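Local coordinates for protein CalG4 (Micromonospora echinospora, PDB 3IA7) that belongs by fold to the GT-B glycosyltransferase-like proteins, with two domains that each carry a parallel beta sheet flanked by helices, at residues R153-V158 with E180-I185; V236-Q241 with P324-E329. One frame throughout, in Å; residues are numbered along the deposited sequence.

Contact 1 (R153-V158 with E180-I185)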
ATOM      1  N   ARG A 153       1.189 -22.375  32.770  1.00 18.84           N
ATOM      2  CA  ARG A 153       0.218 -23.365  32.281  1.00 17.47           C
ATOM      3  C   ARG A 153      -0.562 -22.904  31.052  1.00 17.61           C
ATOM      4  O   ARG A 153      -0.842 -21.725  30.919  1.00 17.55           O
ATOM      5  CB  ARG A 153      -0.769 -23.696  33.402  1.00 16.24           C
ATOM      6  CG  ARG A 153      -0.030 -24.245  34.643  1.00 14.51           C
ATOM      7  CD  ARG A 153      -0.965 -24.411  35.836  1.00 14.35           C
ATOM      8  NE  ARG A 153      -2.006 -25.441  35.665  1.00 14.07           N
ATOM      9  CZ  ARG A 153      -1.861 -26.749  35.916  1.00 13.53           C
ATOM     10  NH1 ARG A 153      -0.703 -27.259  36.326  1.00  9.53           N
ATOM     11  NH2 ARG A 153      -2.894 -27.566  35.740  1.00 14.25           N
ATOM     12  N   HIS A 154      -0.958 -23.851  30.204  1.00 17.59           N
ATOM     13  CA  HIS A 154      -1.896 -23.582  29.115  1.00 18.11           C
ATOM     14  C   HIS A 154      -3.108 -22.928  29.798  1.00 17.22           C
ATOM     15  O   HIS A 154      -3.514 -23.367  30.872  1.00 16.71           O
ATOM     16  CB  HIS A 154      -2.314 -24.897  28.412  1.00 18.50           C
ATOM     17  CG  HIS A 154      -3.024 -24.686  27.097  1.00 19.09           C
ATOM     18  ND1 HIS A 154      -4.300 -24.180  27.009  1.00 18.27           N
ATOM     19  CD2 HIS A 154      -2.620 -24.917  25.816  1.00 21.01           C
ATOM     20  CE1 HIS A 154      -4.652 -24.087  25.735  1.00 24.22           C
ATOM     21  NE2 HIS A 154      -3.645 -24.526  24.988  1.00 20.31           N
ATOM     22  N   PRO A 155      -3.701 -21.863  29.184  1.00 17.95           N
ATOM     23  CA  PRO A 155      -4.899 -21.278  29.787  1.00 16.91           C
ATOM     24  C   PRO A 155      -6.001 -22.299  30.067  1.00 16.27           C
ATOM     25  O   PRO A 155      -6.746 -22.141  31.017  1.00 16.17           O
ATOM     26  CB  PRO A 155      -5.398 -20.262  28.732  1.00 17.33           C
ATOM     27  CG  PRO A 155      -4.563 -20.459  27.547  1.00 17.13           C
ATOM     28  CD  PRO A 155      -3.279 -21.132  27.979  1.00 17.63           C
ATOM     29  N   ALA A 156      -6.085 -23.348  29.258  1.00 15.73           N
ATOM     30  CA  ALA A 156      -7.128 -24.377  29.438  1.00 16.20           C
ATOM     31  C   ALA A 156      -6.878 -25.178  30.697  1.00 16.86           C
ATOM     32  O   ALA A 156      -7.793 -25.791  31.234  1.00 17.39           O
ATOM     33  CB  ALA A 156      -7.171 -25.302  28.232  1.00 16.93           C
ATOM     34  N   ASP A 157      -5.626 -25.142  31.178  1.00 16.89           N
ATOM     35  CA  ASP A 157      -5.229 -25.825  32.417  1.00 17.11           C
ATOM     36  C   ASP A 157      -5.276 -24.940  33.662  1.00 16.86           C
ATOM     37  O   ASP A 157      -4.894 -25.370  34.766  1.00 15.93           O
ATOM     38  CB  ASP A 157      -3.835 -26.410  32.243  1.00 17.24           C
ATOM     39  CG  ASP A 157      -3.829 -27.631  31.319  1.00 21.25           C
ATOM     40  OD1 ASP A 157      -4.853 -28.354  31.321  1.00 21.15           O
ATOM     41  OD2 ASP A 157      -2.819 -27.861  30.603  1.00 22.62           O
ATOM     42  N   VAL A 158      -5.751 -23.711  33.490  1.00 17.01           N
ATOM     43  CA  VAL A 158      -6.007 -22.804  34.613  1.00 16.11           C
ATOM     44  C   VAL A 158      -7.494 -22.852  34.978  1.00 16.31           C
ATOM     45  O   VAL A 158      -8.359 -22.538  34.153  1.00 15.12           O
ATOM     46  CB  VAL A 158      -5.553 -21.336  34.286  1.00 16.98           C
ATOM     47  CG1 VAL A 158      -5.808 -20.391  35.486  1.00 16.27           C
ATOM     48  CG2 VAL A 158      -4.095 -21.258  33.794  1.00 17.73           C
ATOM     49  N   GLU A 180      -8.403 -29.524  23.767  1.00 14.33           N
ATOM     50  CA  GLU A 180      -8.643 -30.090  22.436  1.00 15.67           C
ATOM     51  C   GLU A 180      -9.276 -29.100  21.464  1.00 14.16           C
ATOM     52  O   GLU A 180      -8.815 -28.907  20.362  1.00 14.28           O
ATOM     53  CB  GLU A 180      -9.549 -31.312  22.535  1.00 16.01           C
ATOM     54  CG  GLU A 180      -9.631 -32.087  21.219  1.00 19.58           C
ATOM     55  CD  GLU A 180     -10.605 -33.281  21.263  1.00 19.55           C
ATOM     56  OE1 GLU A 180     -10.869 -33.793  22.369  1.00 20.73           O
ATOM     57  OE2 GLU A 180     -11.086 -33.696  20.187  1.00 23.16           O
ATOM     58  N   TYR A 181     -10.358 -28.480  21.893  1.00 14.39           N
ATOM     59  CA  TYR A 181     -11.028 -27.429  21.125  1.00 12.56           C
ATOM     60  C   TYR A 181     -10.071 -26.307  20.692  1.00 13.61           C
ATOM     61  O   TYR A 181     -10.071 -25.895  19.513  1.00 11.73           O
ATOM     62  CB  TYR A 181     -12.137 -26.834  21.984  1.00 12.72           C
ATOM     63  CG  TYR A 181     -12.947 -25.788  21.280  1.00 12.88           C
ATOM     64  CD1 TYR A 181     -14.041 -26.148  20.494  1.00 13.75           C
ATOM     65  CD2 TYR A 181     -12.597 -24.427  21.374  1.00 16.07           C
ATOM     66  CE1 TYR A 181     -14.792 -25.154  19.818  1.00 11.95           C
ATOM     67  CE2 TYR A 181     -13.348 -23.432  20.712  1.00 16.17           C
ATOM     68  CZ  TYR A 181     -14.457 -23.824  19.950  1.00 14.78           C
ATOM     69  OH  TYR A 181     -15.168 -22.830  19.288  1.00 16.04           O
ATOM     70  N   TRP A 182      -9.260 -25.833  21.643  1.00 14.62           N
ATOM     71  CA  TRP A 182      -8.307 -24.723  21.430  1.00 16.90           C
ATOM     72  C   TRP A 182      -7.401 -25.060  20.267  1.00 17.05           C
ATOM     73  O   TRP A 182      -7.079 -24.176  19.424  1.00 17.63           O
ATOM     74  CB  TRP A 182      -7.509 -24.486  22.721  1.00 16.30           C
ATOM     75  CG  TRP A 182      -6.820 -23.135  22.806  1.00 18.53           C
ATOM     76  CD1 TRP A 182      -5.770 -22.700  22.047  1.00 20.12           C
ATOM     77  CD2 TRP A 182      -7.088 -22.098  23.746  1.00 18.73           C
ATOM     78  NE1 TRP A 182      -5.422 -21.421  22.394  1.00 19.73           N
ATOM     79  CE2 TRP A 182      -6.185 -21.025  23.453  1.00 18.54           C
ATOM     80  CE3 TRP A 182      -8.013 -21.944  24.783  1.00 15.48           C
ATOM     81  CZ2 TRP A 182      -6.185 -19.829  24.151  1.00 17.06           C
ATOM     82  CZ3 TRP A 182      -8.021 -20.705  25.498  1.00 18.93           C
ATOM     83  CH2 TRP A 182      -7.105 -19.682  25.174  1.00 18.90           C
ATOM     84  N   ASP A 183      -7.026 -26.338  20.160  1.00 17.33           N
ATOM     85  CA  ASP A 183      -6.101 -26.833  19.109  1.00 18.58           C
ATOM     86  C   ASP A 183      -6.717 -27.255  17.782  1.00 18.27           C
ATOM     87  O   ASP A 183      -5.983 -27.607  16.868  1.00 19.94           O
ATOM     88  CB  ASP A 183      -5.227 -28.002  19.639  1.00 20.48           C
ATOM     89  CG  ASP A 183      -4.279 -27.560  20.708  1.00 23.69           C
ATOM     90  OD1 ASP A 183      -3.964 -26.352  20.736  1.00 22.90           O
ATOM     91  OD2 ASP A 183      -3.883 -28.407  21.553  1.00 27.91           O
ATOM     92  N   GLU A 184      -8.051 -27.230  17.637  1.00 16.62           N
ATOM     93  CA  GLU A 184      -8.648 -27.674  16.388  1.00 15.55           C
ATOM     94  C   GLU A 184      -8.272 -26.772  15.220  1.00 15.24           C
ATOM     95  O   GLU A 184      -8.191 -25.559  15.380  1.00 15.71           O
ATOM     96  CB  GLU A 184     -10.169 -27.740  16.505  1.00 15.85           C
ATOM     97  CG  GLU A 184     -10.566 -28.909  17.387  1.00 17.33           C
ATOM     98  CD  GLU A 184     -12.059 -29.064  17.449  1.00 23.36           C
ATOM     99  OE1 GLU A 184     -12.709 -28.195  18.013  1.00 20.57           O
ATOM    100  OE2 GLU A 184     -12.564 -30.076  16.959  1.00 26.80           O
ATOM    101  N   ILE A 185      -8.103 -27.375  14.051  1.00 15.07           N
ATOM    102  CA  ILE A 185      -7.643 -26.680  12.819  1.00 16.49           C
ATOM    103  C   ILE A 185      -8.848 -26.266  11.978  1.00 15.60           C
ATOM    104  O   ILE A 185      -9.772 -27.064  11.746  1.00 15.49           O
ATOM    105  CB  ILE A 185      -6.698 -27.618  12.023  1.00 17.03           C
ATOM    106  CG1 ILE A 185      -5.448 -27.893  12.891  1.00 18.02           C
ATOM    107  CG2 ILE A 185      -6.405 -27.068  10.579  1.00 13.19           C
ATOM    108  CD1 ILE A 185      -4.366 -28.800  12.259  1.00 19.22           C
TER
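Two rings and a proline carry this contact: H154 and P155 both lie over one face of the indole of W182. H154 and W182 form a T-shaped (edge-to-face) pair, the imidazole edge directed at the indole face. The H154 ring and the five-membered ring of W182 have centroids 4.8 Å apart and planes at 82°, close to perpendicular. H154 CE1 comes within 3.7 Å of W182 CD2, at the fusion of the two indole rings, while NE2 hangs over the CG and CD1 side.

The six-membered ring of W182 is covered by P155 in a CH-pi contact. CG of P155 sits 4.0 Å from the centroid of that W182 ring, and P155 CG approaches W182 CH2 most closely, at 3.6 Å. With CG of W182 anti to the backbone N (chi1 -162°), the indole leaves the last turn of helix 178-182 and reaches the loop.

No hydrogen bond crosses between the segments; one within 153-158 bears on the contact. ND1 of H154 accepts from the backbone N of A156 at 3.0 Å, exactly in the imidazole plane, which fixes the rotation of the ring and leaves the CE1-NE2 edge for the indole. Separately, R153 grips O of D157 side-on through NE and NH2, and a D157-K179 salt bridge ties the 3-10 turn to helix 178-182.

W147 meets H154 edge-to-face, and F113 does the same to W182. The loop between helices 142-150 and 159-170 is thus packed on helix 178-182 in the first domain by aromatic and apolar chemistry. Because ND1 accepts a hydrogen bond, a neutral imidazole protonated on NE2 is the likely form, consistent with a ring that is buried against the indole.

Contact 2 (V236-Q241 with P324-E329)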
ATOM      1  N   VAL A 236      15.963   3.256  10.129  1.00 14.30           N
ATOM      2  CA  VAL A 236      15.793   2.956  11.534  1.00 14.98           C
ATOM      3  C   VAL A 236      14.321   3.187  11.928  1.00 16.12           C
ATOM      4  O   VAL A 236      13.759   4.278  11.712  1.00 16.68           O
ATOM      5  CB  VAL A 236      16.652   3.875  12.445  1.00 14.54           C
ATOM      6  CG1 VAL A 236      16.403   3.479  13.933  1.00 14.98           C
ATOM      7  CG2 VAL A 236      18.128   3.772  12.070  1.00 11.71           C
ATOM      8  N   SER A 237      13.695   2.173  12.506  1.00 15.82           N
ATOM      9  CA  SER A 237      12.287   2.355  12.916  1.00 18.78           C
ATOM     10  C   SER A 237      11.978   1.503  14.125  1.00 18.90           C
ATOM     11  O   SER A 237      12.379   0.356  14.151  1.00 18.64           O
ATOM     12  CB  SER A 237      11.387   1.929  11.758  1.00 18.62           C
ATOM     13  OG  SER A 237      10.035   2.143  12.110  1.00 25.31           O
ATOM     14  N   LEU A 238      11.232   2.020  15.103  1.00 19.79           N
ATOM     15  CA  LEU A 238      10.820   1.196  16.246  1.00 21.04           C
ATOM     16  C   LEU A 238       9.310   1.021  16.299  1.00 22.52           C
ATOM     17  O   LEU A 238       8.759   0.609  17.320  1.00 23.05           O
ATOM     18  CB  LEU A 238      11.281   1.829  17.568  1.00 21.00           C
ATOM     19  CG  LEU A 238      12.794   1.968  17.838  1.00 19.68           C
ATOM     20  CD1 LEU A 238      13.003   2.491  19.295  1.00 19.30           C
ATOM     21  CD2 LEU A 238      13.509   0.646  17.624  1.00 14.15           C
ATOM     22  N   GLY A 239       8.652   1.362  15.202  1.00 24.89           N
ATOM     23  CA  GLY A 239       7.200   1.384  15.108  1.00 26.16           C
ATOM     24  C   GLY A 239       6.593   2.660  15.694  1.00 28.62           C
ATOM     25  O   GLY A 239       7.287   3.641  16.009  1.00 28.24           O
ATOM     26  N   ASN A 240       5.277   2.640  15.836  1.00 29.84           N
ATOM     27  CA  ASN A 240       4.539   3.768  16.372  1.00 32.12           C
ATOM     28  C   ASN A 240       4.505   3.635  17.896  1.00 33.18           C
ATOM     29  O   ASN A 240       3.476   3.251  18.477  1.00 33.14           O
ATOM     30  CB  ASN A 240       3.129   3.764  15.790  1.00 32.51           C
ATOM     31  CG  ASN A 240       2.475   5.119  15.821  1.00 32.59           C
ATOM     32  OD1 ASN A 240       3.113   6.146  15.592  1.00 30.47           O
ATOM     33  ND2 ASN A 240       1.183   5.127  16.082  1.00 33.84           N
ATOM     34  N   GLN A 241       5.656   3.913  18.516  1.00 34.54           N
ATOM     35  CA  GLN A 241       5.892   3.622  19.923  1.00 35.91           C
ATOM     36  C   GLN A 241       5.086   4.564  20.788  1.00 36.80           C
ATOM     37  O   GLN A 241       5.258   5.786  20.689  1.00 37.33           O
ATOM     38  CB  GLN A 241       7.381   3.772  20.270  1.00 36.05           C
ATOM     39  CG  GLN A 241       8.292   2.636  19.780  1.00 36.65           C
ATOM     40  CD  GLN A 241       8.288   1.414  20.699  1.00 36.64           C
ATOM     41  OE1 GLN A 241       8.195   1.532  21.929  1.00 35.53           O
ATOM     42  NE2 GLN A 241       8.404   0.236  20.100  1.00 35.61           N
ATOM     43  N   PRO A 324      14.854  -6.232  19.606  1.00 20.94           N
ATOM     44  CA  PRO A 324      13.542  -6.768  20.016  1.00 21.38           C
ATOM     45  C   PRO A 324      13.047  -6.349  21.391  1.00 22.24           C
ATOM     46  O   PRO A 324      11.846  -6.475  21.658  1.00 22.29           O
ATOM     47  CB  PRO A 324      13.749  -8.286  20.046  1.00 21.58           C
ATOM     48  CG  PRO A 324      15.039  -8.559  19.416  1.00 21.73           C
ATOM     49  CD  PRO A 324      15.859  -7.306  19.454  1.00 21.23           C
ATOM     50  N   HIS A 325      13.942  -5.911  22.275  1.00 22.94           N
ATOM     51  CA  HIS A 325      13.498  -5.515  23.612  1.00 24.16           C
ATOM     52  C   HIS A 325      12.552  -4.291  23.583  1.00 25.18           C
ATOM     53  O   HIS A 325      11.861  -4.002  24.572  1.00 24.41           O
ATOM     54  CB  HIS A 325      14.696  -5.280  24.530  1.00 23.81           C
ATOM     55  CG  HIS A 325      15.416  -3.991  24.281  1.00 23.30           C
ATOM     56  ND1 HIS A 325      16.291  -3.813  23.229  1.00 24.37           N
ATOM     57  CD2 HIS A 325      15.417  -2.826  24.976  1.00 23.78           C
ATOM     58  CE1 HIS A 325      16.786  -2.589  23.278  1.00 23.35           C
ATOM     59  NE2 HIS A 325      16.270  -1.969  24.326  1.00 22.88           N
ATOM     60  N   PHE A 326      12.514  -3.588  22.449  1.00 26.14           N
ATOM     61  CA  PHE A 326      11.642  -2.415  22.326  1.00 27.71           C
ATOM     62  C   PHE A 326      10.181  -2.794  22.114  1.00 28.70           C
ATOM     63  O   PHE A 326       9.294  -2.021  22.454  1.00 28.84           O
ATOM     64  CB  PHE A 326      12.139  -1.444  21.240  1.00 27.55           C
ATOM     65  CG  PHE A 326      13.353  -0.647  21.652  1.00 26.27           C
ATOM     66  CD1 PHE A 326      13.306   0.210  22.752  1.00 25.98           C
ATOM     67  CD2 PHE A 326      14.547  -0.757  20.944  1.00 25.57           C
ATOM     68  CE1 PHE A 326      14.432   0.944  23.126  1.00 26.08           C
ATOM     69  CE2 PHE A 326      15.672  -0.026  21.314  1.00 23.25           C
ATOM     70  CZ  PHE A 326      15.614   0.828  22.409  1.00 24.02           C
ATOM     71  N   ALA A 327       9.939  -3.990  21.574  1.00 29.53           N
ATOM     72  CA  ALA A 327       8.588  -4.491  21.349  1.00 31.12           C
ATOM     73  C   ALA A 327       8.456  -5.889  21.945  1.00 32.12           C
ATOM     74  O   ALA A 327       9.077  -6.823  21.457  1.00 32.61           O
ATOM     75  CB  ALA A 327       8.267  -4.500  19.852  1.00 31.20           C
ATOM     76  N   THR A 328       7.673  -6.040  23.012  1.00 33.43           N
ATOM     77  CA  THR A 328       7.394  -7.387  23.555  1.00 34.60           C
ATOM     78  C   THR A 328       6.796  -8.347  22.503  1.00 34.89           C
ATOM     79  O   THR A 328       7.096  -9.548  22.498  1.00 34.87           O
ATOM     80  CB  THR A 328       6.521  -7.348  24.833  1.00 34.73           C
ATOM     81  OG1 THR A 328       5.529  -6.315  24.717  1.00 36.07           O
ATOM     82  CG2 THR A 328       7.392  -7.081  26.060  1.00 34.68           C
ATOM     83  N   GLU A 329       5.993  -7.802  21.594  1.00 35.50           N
ATOM     84  CA  GLU A 329       5.404  -8.576  20.487  1.00 36.13           C
ATOM     85  C   GLU A 329       6.435  -9.124  19.491  1.00 35.53           C
ATOM     86  O   GLU A 329       6.130 -10.030  18.709  1.00 36.39           O
ATOM     87  CB  GLU A 329       4.392  -7.718  19.732  1.00 36.47           C
ATOM     88  CG  GLU A 329       3.298  -7.149  20.620  1.00 38.91           C
ATOM     89  CD  GLU A 329       2.730  -5.830  20.097  1.00 41.77           C
ATOM     90  OE1 GLU A 329       3.267  -5.297  19.086  1.00 41.42           O
ATOM     91  OE2 GLU A 329       1.743  -5.339  20.711  1.00 42.53           O
TER
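L238, just beyond strand 233-237, meets the phenyl ring of F326 in the loop that follows strand 320-322; both are central strands of the second Rossmann-like sheet. Before it, S237 uses its OG to accept a weak hydrogen bond from the backbone N of G239, and backbone bonds from V236 and S237 tie the strand to its neighbours on both flanks.

L238 then sends its branched end across to F326. L238 CD1 stands almost straight above the F326 ring, 3.9 Å from the centroid and 11° off the normal, in a CH-pi contact. The second methyl, L238 CD2, lies nearer the rim and touches F326 CD2 at 3.8 Å. With CG beside the backbone N (chi1 -64°) and chi2 extended, both methyls face the phenyl. On the opposite face of that ring lies H325, its NE2 offset toward the rim, so the phenyl is held between leucine and histidine; F248 and H245 meet it as well.

The chain next turns at G239, whose phi is positive, and passes through an inverse gamma turn centred on N240, where OD1 accepts from the backbone of G269.

Q241 brings the chain back toward F326. Bent at chi2 (-82°), its side chain folds over so that Q241 NE2 donates to O of L238 at 2.8 Å, the acceptor lying nearly in the amide plane and the donor in the carbonyl plane. Q241 NE2 also makes a weak bond of 3.4 Å to O of F326.

One amide nitrogen therefore links two backbone carbonyls, one from each loop. Its firmer bond probably helps to hold the turn after the strand, and the contact combines methyl-on-phenyl packing with a weak polar touch from Q241.

In the fold
Contact 1 closes before contact 2 opens along the chain, and the two do not touch: their centres are 29 Å apart and their nearest atoms about 16 Å. They belong to different halves of the GT-B architecture. Contact 1 packs a loop against a helix within the helical connection between strands 127-131 and 189-191 of the seven-stranded parallel sheet. Contact 2 instead joins loops at the C-terminal ends of strands 233-237 and 320-322 of the six-stranded parallel sheet, with strand 298-303 between the two. Loops at such strand ends line the interdomain cleft in GT-B proteins, so contact 2 probably helps to shape that side of the cleft here.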